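Glycogen synthase (Cyanobacterium sp. CLg1, PDB 6GNF) is a starch (bacterial glycogen) synthase, a two-domain glycosyltransferase of the GT-B fold that binds ADP and a glycan. Local coordinates at residues Leu177-Lys182 with Ala221-Asp226; Tyr95-Asp100 with Lys306-Asn311. One frame throughout, in Å; residues are numbered along the deposited sequence.

In the fold
Contact 1 is buried and lies wholly within the first domain, where it joins helix 177-186, which follows one strand of the nine-stranded sheet, to the short helical turn at residues 221-226. Contact 2 is at the surface, between the tip of the hairpin of strands 85-96 and 99-105 and the loop after strand 298-300, where the chain passes toward the second domain. The two share no helix or strand, and their centres are 35 Å apart. Their chemistry follows their places: contact 1 is a leucine against a tyrosine ring, with polar groups at the far end of the ring bonded to neighbouring residues, whereas contact 2 rests mainly on a salt bridge, carried by long lysine and glutamate side chains.

Contact 1: Leu177-Lys182 with Ala221-Asp226; sequences LPLYLK and AKYLSD
L179 and Y223 carry this contact, their side chains running past each other in opposite directions: the leucine reaches out from helix 177-186 and the tyrosine ring reaches back toward it from the 3-10 turn that precedes helix 224-227. The leucine methyl CD2 comes in obliquely at the root of the ring, 3.7 Å from CB of Y223, while L179 CG lies 3.8 Å from Y223 CD1. One face of the ring is turned to L179, whose CB stands over its rim; over the opposite face, toward the rim, stands CG of K222, the tyrosine's own neighbour, 3.5 Å above the plane. Y223 is flanked by a branched apolar side chain and the aliphatic part of a lysine. Its CG lies anti to its own carbonyl carbon (chi1 -59°), which swings the ring across to the helix and brings OH within 3.6 Å of K182 CB.

One turn separates L179 from K182, and E183 follows on the same side of the helix, where it receives the far end of the ring: Y223 OH is hydrogen-bonded to E183 OE1. A tyrosine suits the site because its flat body can pack against leucine while its hydroxyl still finds a polar partner. The chain of K182 is extended beyond CG, and its NZ bonds to OD1 of N264 in helix 257-264. The ND2 of that asparagine bonds to D226 OD2, so N264 links the two segments although K182 NZ and D226 OD2 remain 6.5 Å apart. L219 and N264 also touch L179. With no hydrogen bond passing directly between the segments, the contact depends on shape and apolar burial, and the polar groups at its margin are satisfied by neighbouring residues.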
loop_
_atom_site.group_PDB
_atom_site.type_symbol
_atom_site.label_atom_id
_atom_site.label_comp_id
_atom_site.label_asym_id
_atom_site.label_seq_id
_atom_site.Cartn_x
_atom_site.Cartn_y
_atom_site.Cartn_z
ATOM N N LEU A 177 15.860 6.585 8.367
ATOM C CA LEU A 177 15.601 7.463 9.514
ATOM C C LEU A 177 16.218 6.965 10.839
ATOM O O LEU A 177 16.732 7.764 11.623
ATOM C CB LEU A 177 14.098 7.710 9.673
ATOM C CG LEU A 177 13.680 8.645 10.811
ATOM C CD1 LEU A 177 12.450 9.454 10.420
ATOM C CD2 LEU A 177 13.423 7.871 12.100
ATOM N N PRO A 178 16.150 5.652 11.110
ATOM C CA PRO A 178 16.786 5.146 12.329
ATOM C C PRO A 178 18.299 5.353 12.363
ATOM O O PRO A 178 18.860 5.576 13.435
ATOM C CB PRO A 178 16.451 3.656 12.314
ATOM C CG PRO A 178 15.210 3.555 11.502
ATOM C CD PRO A 178 15.354 4.607 10.442
ATOM N N LEU A 179 18.943 5.322 11.201
ATOM C CA LEU A 179 20.380 5.551 11.133
ATOM C C LEU A 179 20.688 7.016 11.410
ATOM O O LEU A 179 21.605 7.326 12.176
ATOM C CB LEU A 179 20.961 5.133 9.778
ATOM C CG LEU A 179 21.104 3.623 9.553
ATOM C CD1 LEU A 179 19.757 2.942 9.401
ATOM C CD2 LEU A 179 21.961 3.339 8.333
ATOM N N TYR A 180 19.939 7.920 10.783
ATOM C CA TYR A 180 20.127 9.349 11.013
ATOM C C TYR A 180 19.800 9.737 12.456
ATOM O O TYR A 180 20.493 10.569 13.042
ATOM C CB TYR A 180 19.284 10.184 10.053
ATOM C CG TYR A 180 19.742 10.113 8.617
ATOM C CD1 TYR A 180 21.031 10.480 8.261
ATOM C CD2 TYR A 180 18.884 9.695 7.610
ATOM C CE1 TYR A 180 21.459 10.422 6.942
ATOM C CE2 TYR A 180 19.301 9.632 6.288
ATOM C CZ TYR A 180 20.587 9.992 5.956
ATOM O OH TYR A 180 21.001 9.931 4.643
ATOM N N LEU A 181 18.765 9.121 13.024
ATOM C CA LEU A 181 18.414 9.339 14.429
ATOM C C LEU A 181 19.612 9.074 15.332
ATOM O O LEU A 181 19.917 9.858 16.231
ATOM C CB LEU A 181 17.260 8.422 14.848
ATOM C CG LEU A 181 16.862 8.467 16.321
ATOM C CD1 LEU A 181 16.434 9.871 16.722
ATOM C CD2 LEU A 181 15.758 7.475 16.617
ATOM N N LYS A 182 20.261 7.937 15.121
ATOM C CA LYS A 182 21.447 7.583 15.901
ATOM C C LYS A 182 22.617 8.506 15.642
ATOM O O LYS A 182 23.274 8.961 16.579
ATOM C CB LYS A 182 21.883 6.160 15.595
ATOM C CG LYS A 182 20.930 5.156 16.175
ATOM C CD LYS A 182 21.314 3.742 15.814
ATOM C CE LYS A 182 20.317 2.795 16.443
ATOM N NZ LYS A 182 20.642 1.407 16.073
ATOM N N ALA A 221 31.136 5.207 7.857
ATOM C CA ALA A 221 31.329 3.843 7.421
ATOM C C ALA A 221 30.840 2.818 8.433
ATOM O O ALA A 221 30.720 1.649 8.080
ATOM C CB ALA A 221 32.795 3.597 7.096
ATOM N N LYS A 222 30.563 3.228 9.671
ATOM C CA LYS A 222 30.059 2.275 10.661
ATOM C C LYS A 222 28.697 1.704 10.272
ATOM O O LYS A 222 28.311 0.671 10.776
ATOM C CB LYS A 222 30.006 2.880 12.066
ATOM C CG LYS A 222 29.003 3.995 12.237
ATOM C CD LYS A 222 29.189 4.702 13.566
ATOM C CE LYS A 222 28.543 3.939 14.709
ATOM N NZ LYS A 222 28.726 4.692 15.983
ATOM N N TYR A 223 27.962 2.371 9.383
ATOM C CA TYR A 223 26.679 1.838 8.903
ATOM C C TYR A 223 26.786 1.049 7.592
ATOM O O TYR A 223 25.778 0.577 7.060
ATOM C CB TYR A 223 25.665 2.961 8.760
ATOM C CG TYR A 223 25.423 3.681 10.061
ATOM C CD1 TYR A 223 24.588 3.146 11.039
ATOM C CD2 TYR A 223 26.049 4.882 10.326
ATOM C CE1 TYR A 223 24.379 3.807 12.244
ATOM C CE2 TYR A 223 25.847 5.544 11.519
ATOM C CZ TYR A 223 25.014 5.005 12.472
ATOM O OH TYR A 223 24.840 5.708 13.639
ATOM N N LEU A 224 28.003 0.894 7.081
ATOM C CA LEU A 224 28.223 0.293 5.776
ATOM C C LEU A 224 27.832 -1.180 5.762
ATOM O O LEU A 224 27.211 -1.661 4.814
ATOM C CB LEU A 224 29.688 0.419 5.381
ATOM C CG LEU A 224 29.998 1.079 4.049
ATOM C CD1 LEU A 224 31.503 1.003 3.817
ATOM C CD2 LEU A 224 29.234 0.418 2.914
ATOM N N SER A 225 28.209 -1.888 6.817
ATOM C CA SER A 225 27.867 -3.289 6.949
ATOM C C SER A 225 26.355 -3.536 7.001
ATOM O O SER A 225 25.863 -4.478 6.382
ATOM C CB SER A 225 28.540 -3.876 8.186
ATOM O OG SER A 225 28.082 -5.189 8.417
ATOM N N ASP A 226 25.629 -2.699 7.737
ATOM C CA ASP A 226 24.170 -2.805 7.821
ATOM C C ASP A 226 23.514 -2.574 6.452
ATOM O O ASP A 226 22.550 -3.241 6.100
ATOM C CB ASP A 226 23.605 -1.794 8.817
ATOM C CG ASP A 226 23.914 -2.130 10.262
ATOM O OD1 ASP A 226 24.218 -3.294 10.586
ATOM O OD2 ASP A 226 23.839 -1.195 11.091
#

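Contact 2: Tyr95-Asp100 with Lys306-Asn311; sequences YKKGVD and KIETWN
The tip of a beta hairpin, a type I' turn between strands 85-96 and 99-105, here faces the loop that follows strand 298-300, and K97 on the turn reaches across to E308. K96 and V99 form the hydrogen-bonded antiparallel pair that closes the two-residue turn, by K96 N to V99 O and V99 N to K96 O, each 3.0 Å. K97 and G98 both take the left-handed backbone conformation such turns require; the positive phi of G98 is one that glycine adopts easily. The CA atoms of K97 and E308 are 12.4 Å apart, so a long side chain is needed from each side.

In this GT-B fold the contact brings the hairpin of the first domain against a loop that also packs on the second, for W310 stacks on Y442 and H418.

The two side chains come from opposite directions, and only their ends pass each other. K97 bends at its last torsion (chi4 62°), which turns the ammonium aside and presents CE to the carboxylate: K97 CE is 3.1 Å from E308 OE2, nearer than K97 NZ, which makes its salt bridge to the same oxygen at 3.5 Å. E308 is extended beyond CG, and its OE2 also has a second, long salt bridge of 3.7 Å to K306 NZ. This one carboxylate oxygen joins K97 and K306 in a salt-bridge network. K306 NZ extends it with salt bridges to E49, its strongest partner, and to E45, both in helix 39-54, and the K306 side chain is about 11 Å from the bound ADP. Within the loop, N311 ND2 bonds to I307 O at 2.9 Å, approaching from above the carbonyl plane.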
loop_
_atom_site.group_PDB
_atom_site.type_symbol
_atom_site.label_atom_id
_atom_site.label_comp_id
_atom_site.label_asym_id
_atom_site.label_seq_id
_atom_site.Cartn_x
_atom_site.Cartn_y
_atom_site.Cartn_z
ATOM N N TYR A 95 -4.007 20.653 9.571
ATOM C CA TYR A 95 -4.554 20.010 10.757
ATOM C C TYR A 95 -5.950 19.525 10.465
ATOM O O TYR A 95 -6.786 20.270 9.980
ATOM C CB TYR A 95 -4.478 20.959 11.962
ATOM C CG TYR A 95 -4.957 20.339 13.253
ATOM C CD1 TYR A 95 -6.305 20.285 13.553
ATOM C CD2 TYR A 95 -4.064 19.762 14.152
ATOM C CE1 TYR A 95 -6.754 19.695 14.723
ATOM C CE2 TYR A 95 -4.506 19.191 15.331
ATOM C CZ TYR A 95 -5.847 19.194 15.623
ATOM O OH TYR A 95 -6.337 18.586 16.755
ATOM N N LYS A 96 -6.178 18.226 10.629
ATOM C CA LYS A 96 -7.453 17.636 10.247
ATOM C C LYS A 96 -7.806 16.409 11.088
ATOM O O LYS A 96 -7.017 15.462 11.166
ATOM C CB LYS A 96 -7.406 17.250 8.771
ATOM C CG LYS A 96 -8.747 17.347 8.064
ATOM C CD LYS A 96 -8.629 16.933 6.605
ATOM C CE LYS A 96 -8.575 15.421 6.449
ATOM N NZ LYS A 96 -7.477 14.987 5.543
ATOM N N LYS A 97 -9.033 16.400 11.614
ATOM C CA LYS A 97 -9.535 15.302 12.431
ATOM C C LYS A 97 -8.540 14.878 13.505
ATOM O O LYS A 97 -8.206 13.688 13.603
ATOM C CB LYS A 97 -9.866 14.105 11.546
ATOM C CG LYS A 97 -11.058 14.312 10.635
ATOM C CD LYS A 97 -11.124 13.179 9.634
ATOM C CE LYS A 97 -12.540 12.910 9.158
ATOM N NZ LYS A 97 -13.135 14.081 8.463
ATOM N N GLY A 98 -8.024 15.863 14.237
ATOM C CA GLY A 98 -7.134 15.614 15.349
ATOM C C GLY A 98 -5.726 15.193 14.988
ATOM O O GLY A 98 -4.983 14.790 15.874
ATOM N N VAL A 99 -5.365 15.227 13.701
ATOM C CA VAL A 99 -4.022 14.843 13.256
ATOM C C VAL A 99 -3.315 16.003 12.549
ATOM O O VAL A 99 -3.909 16.652 11.673
ATOM C CB VAL A 99 -4.064 13.649 12.274
ATOM C CG1 VAL A 99 -2.656 13.212 11.899
ATOM C CG2 VAL A 99 -4.828 12.475 12.875
ATOM N N ASP A 100 -2.046 16.220 12.911
ATOM C CA ASP A 100 -1.183 17.195 12.248
ATOM C C ASP A 100 -0.505 16.559 11.047
ATOM O O ASP A 100 0.131 15.518 11.160
ATOM C CB ASP A 100 -0.099 17.695 13.198
ATOM C CG ASP A 100 -0.668 18.493 14.347
ATOM O OD1 ASP A 100 -0.888 19.716 14.154
ATOM O OD2 ASP A 100 -0.966 17.944 15.425
ATOM N N LYS A 306 -10.901 2.986 6.992
ATOM C CA LYS A 306 -11.892 3.993 7.339
ATOM C C LYS A 306 -13.214 3.652 6.704
ATOM O O LYS A 306 -13.262 3.140 5.595
ATOM C CB LYS A 306 -11.480 5.382 6.855
ATOM C CG LYS A 306 -10.565 6.113 7.798
ATOM C CD LYS A 306 -10.086 7.421 7.192
ATOM C CE LYS A 306 -11.206 8.425 7.095
ATOM N NZ LYS A 306 -10.691 9.798 6.926
ATOM N N ILE A 307 -14.282 4.060 7.381
ATOM C CA ILE A 307 -15.627 3.738 6.962
ATOM C C ILE A 307 -16.241 4.899 6.176
ATOM O O ILE A 307 -17.039 4.657 5.274
ATOM C CB ILE A 307 -16.474 3.339 8.199
ATOM C CG1 ILE A 307 -15.894 2.067 8.850
ATOM C CG2 ILE A 307 -17.941 3.219 7.836
ATOM C CD1 ILE A 307 -16.412 1.809 10.252
ATOM N N GLU A 308 -15.844 6.131 6.474
ATOM C CA GLU A 308 -16.448 7.341 5.899
ATOM C C GLU A 308 -16.743 7.319 4.390
ATOM O O GLU A 308 -17.889 7.519 3.991
ATOM C CB GLU A 308 -15.601 8.565 6.224
ATOM C CG GLU A 308 -15.720 9.039 7.670
ATOM C CD GLU A 308 -14.528 9.859 8.121
ATOM O OE1 GLU A 308 -13.914 9.489 9.148
ATOM O OE2 GLU A 308 -14.207 10.861 7.448
ATOM N N THR A 309 -15.722 7.159 3.559
ATOM C CA THR A 309 -15.920 7.163 2.108
ATOM C C THR A 309 -16.526 5.849 1.602
ATOM O O THR A 309 -17.332 5.860 0.669
ATOM C CB THR A 309 -14.587 7.406 1.356
ATOM O OG1 THR A 309 -13.972 8.602 1.843
ATOM C CG2 THR A 309 -14.815 7.529 -0.157
ATOM N N TRP A 310 -16.125 4.732 2.216
ATOM C CA TRP A 310 -16.496 3.399 1.750
ATOM C C TRP A 310 -17.487 2.697 2.682
ATOM O O TRP A 310 -17.086 1.983 3.607
ATOM C CB TRP A 310 -15.242 2.535 1.580
ATOM C CG TRP A 310 -14.354 3.006 0.484
ATOM C CD1 TRP A 310 -13.303 3.865 0.601
ATOM C CD2 TRP A 310 -14.441 2.661 -0.902
ATOM N NE1 TRP A 310 -12.727 4.073 -0.627
ATOM C CE2 TRP A 310 -13.407 3.346 -1.567
ATOM C CE3 TRP A 310 -15.295 1.843 -1.646
ATOM C CZ2 TRP A 310 -13.195 3.234 -2.940
ATOM C CZ3 TRP A 310 -15.088 1.731 -3.018
ATOM C CH2 TRP A 310 -14.047 2.424 -3.648
ATOM N N ASN A 311 -18.770 2.970 2.474
ATOM C CA ASN A 311 -19.833 2.173 3.071
ATOM C C ASN A 311 -21.118 2.383 2.293
ATOM O O ASN A 311 -21.429 3.511 1.897
ATOM C CB ASN A 311 -20.050 2.479 4.558
ATOM C CG ASN A 311 -20.679 3.837 4.802
ATOM O OD1 ASN A 311 -21.878 3.943 5.055
ATOM N ND2 ASN A 311 -19.881 4.868 4.748
#